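Local coordinates for protein autotransporter adhesin/invasin TibA (Escherichia coli, PDB 4Q1Q) that mediates adhesion to and invasion of human intestinal epithelial cells, drives bacterial aggregation through intercellular self-association and enhances biofilm formation, at residues T94-F105 with T113-I124. Sequence-based numbering, arbitrary orientation.
With 289 (D-glycero-alpha-D-manno-heptopyranose), chain B; 289 (D-glycero-alpha-D-manno-heptopyranose), chain V.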
ATOM      1  N   THR A  94       9.250   6.946   7.781  1.00 57.18           N
ATOM      2  CA  THR A  94       9.026   8.150   6.986  1.00 55.07           C
ATOM      3  C   THR A  94       7.591   8.639   7.171  1.00 56.88           C
ATOM      4  O   THR A  94       6.691   7.814   7.336  1.00 64.81           O
ATOM      5  CB  THR A  94       9.255   7.889   5.485  1.00 49.59           C
ATOM      6  OG1 THR A  94      10.533   7.276   5.270  1.00 44.92           O
ATOM      7  CG2 THR A  94       9.140   9.193   4.680  1.00 50.04           C
ATOM      8  N   THR A  95       7.389   9.956   7.165  1.00 55.87           N
ATOM      9  CA  THR A  95       6.068  10.590   7.243  1.00 55.44           C
ATOM     10  C   THR A  95       5.808  11.434   5.989  1.00 54.30           C
ATOM     11  O   THR A  95       6.582  12.325   5.649  1.00 52.34           O
ATOM     12  CB  THR A  95       5.874  11.534   8.453  1.00 57.89           C
ATOM     13  OG1 THR A  95       6.166  10.868   9.689  1.00 66.33           O
ATOM     14  CG2 THR A  95       4.431  12.012   8.527  1.00 63.53           C
ATOM     15  N   VAL A  96       4.700  11.184   5.301  1.00 56.57           N
ATOM     16  CA  VAL A  96       4.455  11.809   4.010  1.00 55.99           C
ATOM     17  C   VAL A  96       3.201  12.648   4.178  1.00 59.36           C
ATOM     18  O   VAL A  96       2.137  12.118   4.503  1.00 64.55           O
ATOM     19  CB  VAL A  96       4.234  10.778   2.884  1.00 55.16           C
ATOM     20  CG1 VAL A  96       4.330  11.423   1.508  1.00 48.46           C
ATOM     21  CG2 VAL A  96       5.236   9.637   2.966  1.00 49.82           C
ATOM     22  N   ASN A  97       3.318  13.954   3.974  1.00 62.37           N
ATOM     23  CA  ASN A  97       2.147  14.814   4.144  1.00 67.99           C
ATOM     24  C   ASN A  97       1.618  15.259   2.792  1.00 65.15           C
ATOM     25  O   ASN A  97       2.201  14.944   1.755  1.00 60.22           O
ATOM     26  CB  ASN A  97       2.455  16.040   5.013  1.00 66.21           C
ATOM     27  CG  ASN A  97       2.922  15.669   6.411  1.00 68.65           C
ATOM     28  OD1 ASN A  97       2.212  15.007   7.165  1.00 63.39           O
ATOM     29  ND2 ASN A  97       4.136  16.081   6.752  1.00 67.53           N
ATOM     30  N   ASN A  98       0.531  16.021   2.843  1.00 66.45           N
ATOM     31  CA  ASN A  98      -0.076  16.638   1.678  1.00 62.15           C
ATOM     32  C   ASN A  98       0.925  17.051   0.620  1.00 59.64           C
ATOM     33  O   ASN A  98       1.818  17.861   0.863  1.00 59.03           O
ATOM     34  CB  ASN A  98      -0.899  17.849   2.103  1.00 70.84           C
ATOM     35  CG  ASN A  98      -1.782  18.361   0.983  1.00 75.41           C
ATOM     36  OD1 ASN A  98      -2.472  17.577   0.323  1.00 62.01           O
ATOM     37  ND2 ASN A  98      -1.770  19.673   0.771  1.00 68.79           N
ATOM     38  N   GLY A  99       0.800  16.427  -0.546  1.00 60.54           N
ATOM     39  CA  GLY A  99       1.650  16.747  -1.684  1.00 62.58           C
ATOM     40  C   GLY A  99       3.049  16.180  -1.632  1.00 54.30           C
ATOM     41  O   GLY A  99       3.848  16.398  -2.540  1.00 50.26           O
ATOM     42  N   GLY A 100       3.355  15.420  -0.587  1.00 64.64           N
ATOM     43  CA  GLY A 100       4.646  14.746  -0.499  1.00 57.78           C
ATOM     44  C   GLY A 100       4.620  13.383  -1.166  1.00 52.27           C
ATOM     45  O   GLY A 100       3.593  12.714  -1.224  1.00 49.28           O
ATOM     46  N   ARG A 101       5.763  12.967  -1.696  1.00 50.06           N
ATOM     47  CA  ARG A 101       5.838  11.645  -2.292  1.00 55.10           C
ATOM     48  C   ARG A 101       7.062  10.890  -1.809  1.00 46.13           C
ATOM     49  O   ARG A 101       8.181  11.376  -1.947  1.00 52.53           O
ATOM     50  CB  ARG A 101       5.931  11.750  -3.813  1.00 58.12           C
ATOM     51  CG  ARG A 101       5.803  10.398  -4.501  1.00 62.09           C
ATOM     52  CD  ARG A 101       5.924  10.523  -6.015  1.00 56.08           C
ATOM     53  NE  ARG A 101       4.684  11.039  -6.591  1.00 63.94           N
ATOM     54  CZ  ARG A 101       4.467  11.175  -7.895  1.00 59.50           C
ATOM     55  NH1 ARG A 101       5.406  10.836  -8.764  1.00 56.78           N
ATOM     56  NH2 ARG A 101       3.306  11.634  -8.334  1.00 65.68           N
ATOM     57  N   GLN A 102       6.836   9.694  -1.284  1.00 47.29           N
ATOM     58  CA  GLN A 102       7.914   8.721  -1.174  1.00 47.55           C
ATOM     59  C   GLN A 102       7.831   7.735  -2.336  1.00 47.97           C
ATOM     60  O   GLN A 102       6.774   7.148  -2.544  1.00 45.27           O
ATOM     61  CB  GLN A 102       7.803   7.958   0.143  1.00 48.60           C
ATOM     62  CG  GLN A 102       8.831   6.847   0.292  1.00 49.93           C
ATOM     63  CD  GLN A 102       8.611   6.017   1.543  1.00 48.62           C
ATOM     64  OE1 GLN A 102       7.593   5.337   1.708  1.00 50.09           O
ATOM     65  NE2 GLN A 102       9.578   6.074   2.448  1.00 52.59           N
ATOM     66  N   THR A 103       8.939   7.515  -3.038  1.00 46.88           N
ATOM     67  CA  THR A 103       8.981   6.552  -4.125  1.00 48.45           C
ATOM     68  C   THR A 103      10.056   5.550  -3.766  1.00 49.60           C
ATOM     69  O   THR A 103      11.183   5.945  -3.458  1.00 47.72           O
ATOM     70  CB  THR A 103       9.339   7.196  -5.476  1.00 52.03           C
ATOM     71  OG1 THR A 103       8.337   8.167  -5.800  1.00 49.56           O
ATOM     72  CG2 THR A 103       9.426   6.145  -6.578  1.00 54.47           C
ATOM     73  N   VAL A 104       9.691   4.271  -3.831  1.00 45.63           N
ATOM     74  CA  VAL A 104      10.625   3.182  -3.595  1.00 44.57           C
ATOM     75  C   VAL A 104      10.862   2.416  -4.885  1.00 50.94           C
ATOM     76  O   VAL A 104       9.988   1.697  -5.405  1.00 47.49           O
ATOM     77  CB  VAL A 104      10.076   2.203  -2.543  1.00 50.64           C
ATOM     78  CG1 VAL A 104      11.134   1.171  -2.176  1.00 45.59           C
ATOM     79  CG2 VAL A 104       9.543   2.977  -1.343  1.00 51.94           C
ATOM     80  N   PHE A 105      12.088   2.573  -5.368  1.00 47.04           N
ATOM     81  CA  PHE A 105      12.478   2.070  -6.667  1.00 50.30           C
ATOM     82  C   PHE A 105      12.985   0.646  -6.517  1.00 48.77           C
ATOM     83  O   PHE A 105      12.967   0.045  -5.444  1.00 47.96           O
ATOM     84  CB  PHE A 105      13.581   2.946  -7.265  1.00 48.08           C
ATOM     85  CG  PHE A 105      13.127   4.309  -7.685  1.00 51.62           C
ATOM     86  CD1 PHE A 105      12.612   4.523  -8.954  1.00 50.76           C
ATOM     87  CD2 PHE A 105      13.286   5.396  -6.842  1.00 51.41           C
ATOM     88  CE1 PHE A 105      12.234   5.792  -9.368  1.00 52.09           C
ATOM     89  CE2 PHE A 105      12.915   6.666  -7.243  1.00 52.35           C
ATOM     90  CZ  PHE A 105      12.381   6.865  -8.506  1.00 60.94           C
ATOM     91  N   THR A 113       6.207   3.361   6.955  1.00 56.71           N
ATOM     92  CA  THR A 113       5.902   4.689   6.418  1.00 54.67           C
ATOM     93  C   THR A 113       4.520   5.125   6.867  1.00 52.64           C
ATOM     94  O   THR A 113       3.605   4.299   6.838  1.00 54.64           O
ATOM     95  CB  THR A 113       5.936   4.684   4.879  1.00 53.70           C
ATOM     96  OG1 THR A 113       7.210   4.170   4.476  1.00 49.49           O
ATOM     97  CG2 THR A 113       5.680   6.089   4.314  1.00 50.25           C
ATOM     98  N   ILE A 114       4.396   6.371   7.319  1.00 55.69           N
ATOM     99  CA  ILE A 114       3.084   6.930   7.650  1.00 57.81           C
ATOM    100  C   ILE A 114       2.659   7.885   6.537  1.00 58.06           C
ATOM    101  O   ILE A 114       3.294   8.920   6.341  1.00 51.96           O
ATOM    102  CB  ILE A 114       3.059   7.713   8.978  1.00 64.81           C
ATOM    103  CG1 ILE A 114       3.104   6.776  10.189  1.00 77.36           C
ATOM    104  CG2 ILE A 114       1.780   8.519   9.128  1.00 69.68           C
ATOM    105  CD1 ILE A 114       4.473   6.216  10.503  1.00 83.15           C
ATOM    106  N   ILE A 115       1.587   7.562   5.820  1.00 60.78           N
ATOM    107  CA  ILE A 115       1.128   8.437   4.727  1.00 62.42           C
ATOM    108  C   ILE A 115      -0.069   9.258   5.188  1.00 57.44           C
ATOM    109  O   ILE A 115      -1.110   8.703   5.519  1.00 49.19           O
ATOM    110  CB  ILE A 115       0.765   7.668   3.438  1.00 54.99           C
ATOM    111  CG1 ILE A 115       1.808   6.583   3.176  1.00 45.87           C
ATOM    112  CG2 ILE A 115       0.666   8.620   2.247  1.00 50.20           C
ATOM    113  CD1 ILE A 115       1.360   5.555   2.165  1.00 51.90           C
ATOM    114  N   ASN A 116       0.095  10.575   5.225  1.00 64.77           N
ATOM    115  CA  ASN A 116      -0.977  11.457   5.698  1.00 68.69           C
ATOM    116  C   ASN A 116      -1.800  12.074   4.572  1.00 61.48           C
ATOM    117  O   ASN A 116      -1.512  11.877   3.395  1.00 60.19           O
ATOM    118  CB  ASN A 116      -0.407  12.564   6.593  1.00 70.43           C
ATOM    119  CG  ASN A 116       0.096  12.021   7.914  1.00 66.43           C
ATOM    120  OD1 ASN A 116      -0.579  11.215   8.559  1.00 63.19           O
ATOM    121  ND2 ASN A 116       1.304  12.417   8.295  1.00 71.77           N
ATOM    122  N   SER A 117      -2.818  12.833   4.955  1.00 62.26           N
ATOM    123  CA  SER A 117      -3.778  13.402   4.015  1.00 64.66           C
ATOM    124  C   SER A 117      -3.074  14.001   2.801  1.00 59.49           C
ATOM    125  O   SER A 117      -2.178  14.836   2.903  1.00 59.55           O
ATOM    126  CB  SER A 117      -4.699  14.402   4.726  1.00 70.82           C
ATOM    127  OG  SER A 117      -5.965  14.458   4.087  1.00 83.29           O
ATOM    128  N   GLY A 118      -3.436  13.481   1.634  1.00 57.20           N
ATOM    129  CA  GLY A 118      -2.926  13.967   0.358  1.00 54.01           C
ATOM    130  C   GLY A 118      -1.520  13.501   0.054  1.00 53.64           C
ATOM    131  O   GLY A 118      -0.918  13.925  -0.930  1.00 55.60           O
ATOM    132  N   GLY A 119      -0.989  12.602   0.878  1.00 55.34           N
ATOM    133  CA  GLY A 119       0.366  12.107   0.674  1.00 55.20           C
ATOM    134  C   GLY A 119       0.339  10.854  -0.181  1.00 47.05           C
ATOM    135  O   GLY A 119      -0.655  10.141  -0.201  1.00 50.46           O
ATOM    136  N   ASP A 120       1.434  10.588  -0.879  1.00 47.15           N
ATOM    137  CA  ASP A 120       1.511   9.442  -1.774  1.00 55.77           C
ATOM    138  C   ASP A 120       2.795   8.643  -1.579  1.00 49.36           C
ATOM    139  O   ASP A 120       3.878   9.206  -1.398  1.00 53.24           O
ATOM    140  CB  ASP A 120       1.456   9.915  -3.229  1.00 58.36           C
ATOM    141  CG  ASP A 120       0.061  10.323  -3.674  1.00 65.35           C
ATOM    142  OD1 ASP A 120      -0.935   9.808  -3.119  1.00 72.59           O
ATOM    143  OD2 ASP A 120      -0.044  11.163  -4.592  1.00 66.77           O
ATOM    144  N   GLN A 121       2.649   7.323  -1.589  1.00 41.45           N
ATOM    145  CA  GLN A 121       3.784   6.423  -1.603  1.00 40.73           C
ATOM    146  C   GLN A 121       3.642   5.592  -2.867  1.00 43.54           C
ATOM    147  O   GLN A 121       2.637   4.909  -3.026  1.00 42.99           O
ATOM    148  CB  GLN A 121       3.762   5.488  -0.393  1.00 41.56           C
ATOM    149  CG  GLN A 121       4.899   4.484  -0.408  1.00 44.28           C
ATOM    150  CD  GLN A 121       4.751   3.486   0.717  1.00 47.13           C
ATOM    151  OE1 GLN A 121       3.708   2.842   0.869  1.00 43.14           O
ATOM    152  NE2 GLN A 121       5.810   3.348   1.511  1.00 45.53           N
ATOM    153  N   TYR A 122       4.665   5.617  -3.711  1.00 47.26           N
ATOM    154  CA  TYR A 122       4.760   4.765  -4.886  1.00 47.58           C
ATOM    155  C   TYR A 122       5.773   3.642  -4.669  1.00 51.16           C
ATOM    156  O   TYR A 122       6.932   3.879  -4.321  1.00 50.53           O
ATOM    157  CB  TYR A 122       5.217   5.614  -6.068  1.00 49.54           C
ATOM    158  CG  TYR A 122       4.151   6.447  -6.739  1.00 54.22           C
ATOM    159  CD1 TYR A 122       3.814   7.701  -6.243  1.00 52.84           C
ATOM    160  CD2 TYR A 122       3.513   6.005  -7.892  1.00 52.54           C
ATOM    161  CE1 TYR A 122       2.875   8.495  -6.873  1.00 60.26           C
ATOM    162  CE2 TYR A 122       2.545   6.782  -8.505  1.00 51.83           C
ATOM    163  CZ  TYR A 122       2.228   8.024  -7.998  1.00 58.70           C
ATOM    164  OH  TYR A 122       1.303   8.837  -8.613  1.00 56.20           O
ATOM    165  N   VAL A 123       5.353   2.397  -4.859  1.00 45.00           N
ATOM    166  CA  VAL A 123       6.267   1.294  -4.685  1.00 40.40           C
ATOM    167  C   VAL A 123       6.303   0.580  -6.028  1.00 45.90           C
ATOM    168  O   VAL A 123       5.360  -0.125  -6.397  1.00 44.87           O
ATOM    169  CB  VAL A 123       5.788   0.325  -3.599  1.00 40.48           C
ATOM    170  CG1 VAL A 123       6.794  -0.799  -3.445  1.00 44.41           C
ATOM    171  CG2 VAL A 123       5.528   1.023  -2.273  1.00 42.99           C
ATOM    172  N   ILE A 124       7.388   0.770  -6.761  1.00 43.61           N
ATOM    173  CA  ILE A 124       7.433   0.335  -8.149  1.00 54.58           C
ATOM    174  C   ILE A 124       8.666  -0.491  -8.497  1.00 50.76           C
ATOM    175  O   ILE A 124       9.593  -0.638  -7.705  1.00 57.65           O
ATOM    176  CB  ILE A 124       7.343   1.548  -9.092  1.00 53.16           C
ATOM    177  CG1 ILE A 124       8.544   2.477  -8.890  1.00 58.52           C
ATOM    178  CG2 ILE A 124       6.012   2.250  -8.867  1.00 59.55           C
ATOM    179  CD1 ILE A 124       8.335   3.904  -9.351  1.00 56.51           C
TER
HETATM  180  O7  289 B 421      -3.465  19.368   5.435  1.00101.80           O
HETATM  181  C7  289 B 421      -3.890  18.141   4.832  1.00 99.60           C
HETATM  182  C6  289 B 421      -4.879  18.447   3.714  1.00 96.57           C
HETATM  183  O6  289 B 421      -4.214  19.210   2.706  1.00103.24           O
HETATM  184  C5  289 B 421      -5.404  17.174   3.064  1.00 90.92           C
HETATM  185  O5  289 B 421      -6.374  16.568   3.921  1.00 83.23           O
HETATM  186  C1  289 B 421      -6.734  15.280   3.419  1.00 89.75           C
HETATM  187  C2  289 B 421      -7.608  15.584   2.205  1.00 83.87           C
HETATM  188  O2  289 B 421      -8.664  16.487   2.554  1.00 90.50           O
HETATM  189  C3  289 B 421      -6.694  16.186   1.145  1.00 85.14           C
HETATM  190  O3  289 B 421      -7.416  16.518  -0.044  1.00 90.30           O
HETATM  191  C4  289 B 421      -6.012  17.437   1.690  1.00 86.90           C
HETATM  192  O4  289 B 421      -5.006  17.812   0.744  1.00 90.38           O
HETATM  193  O7  289 V 420       0.469  23.151  -6.918  1.00 81.44           O
HETATM  194  C7  289 V 420       0.449  23.043  -5.490  1.00 86.59           C
HETATM  195  C6  289 V 420       1.566  22.113  -5.034  1.00 95.17           C
HETATM  196  O6  289 V 420       2.831  22.747  -5.249  1.00101.40           O
HETATM  197  C5  289 V 420       1.421  21.765  -3.558  1.00 96.61           C
HETATM  198  O5  289 V 420       1.788  22.891  -2.762  1.00 96.44           O
HETATM  199  C1  289 V 420       1.787  22.585  -1.368  1.00 96.82           C
HETATM  200  C2  289 V 420       0.375  22.224  -0.928  1.00101.22           C
HETATM  201  O2  289 V 420      -0.481  23.360  -1.092  1.00 96.39           O
HETATM  202  C3  289 V 420      -0.165  21.062  -1.750  1.00 93.81           C
HETATM  203  O3  289 V 420      -1.550  20.859  -1.450  1.00 95.32           O
HETATM  204  C4  289 V 420      -0.010  21.351  -3.237  1.00 94.14           C
HETATM  205  O4  289 V 420      -0.350  20.179  -3.986  1.00 92.47           O
HETATM  206  O   HOH W   1       9.447   4.659   5.875  1.00 54.78           O
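Two successive coils of the right-handed parallel beta-helix of the TibA passenger stack here, 94-105 on 113-124, the paired strand residues offset by 19, the length of the approximate sequence repeat. Parallel backbone ladders join T95-V96 to I114-I115 and R101-V104 to D120-V123, the latter strand axes 4.7 Å apart. Between the ladders each coil makes a type II turn, N97-G100 and N116-G119; G99 and G118 suit its positive-phi position, and G99 N donates to G118 O (3.1 Å). Inside the coil, Q102 and Q121 form an amide ladder: Q121 NE2 donates to Q102 OE1 (2.7 Å) with the amide planes only 11° apart. Both chains are extended, CG anti to the backbone N, which lays them side by side. Q83 and Q140 continue the ladder, giving these buried amides polar partners, while V96 CG2 packs against T113 CG2 (3.8 Å). A second ladder runs along the turns, where N116 ND2 donates to N97 OD1 (3.0 Å) and N97 turns its own ND2 to N78. On the partly exposed outer face, the long R101 chain reaches across to Y122, whose CE1 lies over one guanidinium face, the planes 51° apart; Y122 also stacks on F141 of the next coil, where D120 pairs with R139. The turn also carries sugar: S117 OG is bonded to C1 of a heptose, whose O4 donates to N98 OD1 (2.6 Å).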